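Local coordinates for protein Rab3 interacting molecule variant 2 (Drosophila melanogaster, PDB 4TS6) that probably helps to organise presynaptic active zones and neurotransmitter release, as a RIM protein represented here by its C2A domain, at residues G10-K15 and V30-L35. Numbering follows the deposited sequence.
Sequences GRLQLK and VCATGL
Arg11 and Thr33 form an antiparallel hydrogen-bonded pair, Arg11 N to Thr33 O at 3.0 Å and Thr33 N to Arg11 O at 2.9 Å, where the axes of strands 11-15 and 30-33 approach to 4.8 Å, their N-to-C directions 165° apart. Farther along, Gln13 N donates to Cys31 O, while Gln13 O accepts from Val30 N; two residues thus face one, a beta bulge that turns Val30 and Cys31 both onto the Gln13 side chain. With CG opposite the backbone N (chi1 -179°) and the chain extended beyond it, Gln13 brings its amide oxygen over Val30 and Cys31, OE1 lying 3.2 Å from Val30 CG1 and 3.5 Å from Cys31 SG. An alanine here would probably strip Val30 CG1 of its cover from this strand and leave Cys31 SG only the more distant CB. The Arg11 side chain runs alongside Thr33, whose methyl CG2 sits 3.3 Å above the centre of one guanidinium face. On the reverse face, Leu12 CD1 comes 3.4 Å from Cys31 O and 4.2 Å from Ala32 CB. Leu12 and Ala32 point into the C2 beta-sandwich, meeting Val96 and Leu98, respectively, of strand 93-100 in the second sheet. Gln13, Cys31 and Thr33 lie on the outer face against Trp128 of strand 123-130, which flanks strand 11-19, while strand 74-81 flanks strand 24-33, making this hairpin the middle pair of its four-stranded sheet.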
loop_
_atom_site.group_PDB
_atom_site.type_symbol
_atom_site.label_atom_id
_atom_site.label_comp_id
_atom_site.label_asym_id
_atom_site.label_seq_id
_atom_site.Cartn_x
_atom_site.Cartn_y
_atom_site.Cartn_z
ATOM N N GLY A 10 -2.283 1.910 -13.714
ATOM C CA GLY A 10 -2.962 2.438 -12.543
ATOM C C GLY A 10 -2.005 3.058 -11.541
ATOM O O GLY A 10 -0.783 2.898 -11.640
ATOM N N ARG A 11 -2.557 3.759 -10.558
ATOM C CA ARG A 11 -1.737 4.450 -9.574
ATOM C C ARG A 11 -2.438 4.472 -8.224
ATOM O O ARG A 11 -3.658 4.275 -8.135
ATOM C CB ARG A 11 -1.419 5.874 -10.053
ATOM C CG ARG A 11 -2.615 6.578 -10.600
ATOM C CD ARG A 11 -2.277 7.956 -11.169
ATOM N NE ARG A 11 -3.492 8.643 -11.607
ATOM C CZ ARG A 11 -4.197 8.303 -12.685
ATOM N NH1 ARG A 11 -3.812 7.281 -13.440
ATOM N NH2 ARG A 11 -5.294 8.978 -13.002
ATOM N N LEU A 12 -1.656 4.706 -7.178
ATOM C CA LEU A 12 -2.121 4.573 -5.813
ATOM C C LEU A 12 -1.894 5.903 -5.109
ATOM O O LEU A 12 -0.889 6.564 -5.363
ATOM C CB LEU A 12 -1.303 3.487 -5.123
ATOM C CG LEU A 12 -1.493 3.288 -3.627
ATOM C CD1 LEU A 12 -2.840 2.646 -3.360
ATOM C CD2 LEU A 12 -0.376 2.421 -3.081
ATOM N N GLN A 13 -2.817 6.300 -4.235
ATOM C CA GLN A 13 -2.662 7.553 -3.481
ATOM C C GLN A 13 -2.361 7.210 -2.033
ATOM O O GLN A 13 -3.160 6.542 -1.378
ATOM C CB GLN A 13 -3.934 8.398 -3.557
ATOM C CG GLN A 13 -3.830 9.744 -2.817
ATOM C CD GLN A 13 -5.059 10.603 -3.007
ATOM O OE1 GLN A 13 -6.187 10.120 -2.934
ATOM N NE2 GLN A 13 -4.847 11.879 -3.267
ATOM N N LEU A 14 -1.207 7.648 -1.541
ATOM C CA LEU A 14 -0.725 7.270 -0.208
ATOM C C LEU A 14 -0.369 8.519 0.574
ATOM O O LEU A 14 0.096 9.482 -0.016
ATOM C CB LEU A 14 0.576 6.474 -0.320
ATOM C CG LEU A 14 0.649 5.055 -0.846
ATOM C CD1 LEU A 14 2.097 4.614 -0.912
ATOM C CD2 LEU A 14 -0.127 4.140 0.064
ATOM N N LYS A 15 -0.559 8.489 1.896
ATOM C CA LYS A 15 -0.020 9.525 2.783
ATOM C C LYS A 15 0.934 8.844 3.747
ATOM O O LYS A 15 0.601 7.816 4.326
ATOM C CB LYS A 15 -1.127 10.219 3.579
ATOM C CG LYS A 15 -2.175 10.899 2.724
ATOM C CD LYS A 15 -3.408 11.272 3.538
ATOM C CE LYS A 15 -3.118 12.365 4.549
ATOM N NZ LYS A 15 -4.254 12.597 5.491
ATOM N N VAL A 30 -5.214 5.810 0.648
ATOM C CA VAL A 30 -6.452 6.534 0.404
ATOM C C VAL A 30 -7.287 5.780 -0.610
ATOM O O VAL A 30 -8.401 5.337 -0.308
ATOM C CB VAL A 30 -6.168 7.946 -0.095
ATOM C CG1 VAL A 30 -7.460 8.717 -0.299
ATOM C CG2 VAL A 30 -5.266 8.661 0.898
ATOM N N CYS A 31 -6.732 5.617 -1.806
ATOM C CA CYS A 31 -7.456 4.988 -2.903
ATOM C C CYS A 31 -6.473 4.611 -3.987
ATOM O O CYS A 31 -5.278 4.904 -3.883
ATOM C CB CYS A 31 -8.481 5.963 -3.485
ATOM S SG CYS A 31 -7.744 7.311 -4.443
ATOM N N ALA A 32 -6.987 3.964 -5.028
ATOM C CA ALA A 32 -6.213 3.677 -6.226
ATOM C C ALA A 32 -7.120 4.004 -7.380
ATOM O O ALA A 32 -8.334 3.990 -7.223
ATOM C CB ALA A 32 -5.809 2.206 -6.272
ATOM N N THR A 33 -6.544 4.292 -8.541
ATOM C CA THR A 33 -7.342 4.686 -9.690
ATOM C C THR A 33 -6.723 4.131 -10.969
ATOM O O THR A 33 -5.524 3.865 -11.004
ATOM C CB THR A 33 -7.453 6.236 -9.772
ATOM O OG1 THR A 33 -8.504 6.603 -10.668
ATOM C CG2 THR A 33 -6.162 6.853 -10.263
ATOM N N GLY A 34 -7.531 3.948 -12.008
ATOM C CA GLY A 34 -7.015 3.579 -13.316
ATOM C C GLY A 34 -6.567 2.133 -13.452
ATOM O O GLY A 34 -5.821 1.789 -14.371
ATOM N N LEU A 35 -7.015 1.273 -12.546
ATOM C CA LEU A 35 -6.674 -0.141 -12.653
ATOM C C LEU A 35 -7.308 -0.747 -13.899
ATOM O O LEU A 35 -8.362 -0.305 -14.354
ATOM C CB LEU A 35 -7.138 -0.899 -11.414
ATOM C CG LEU A 35 -6.707 -0.292 -10.080
ATOM C CD1 LEU A 35 -7.184 -1.171 -8.954
ATOM C CD2 LEU A 35 -5.197 -0.081 -10.014
#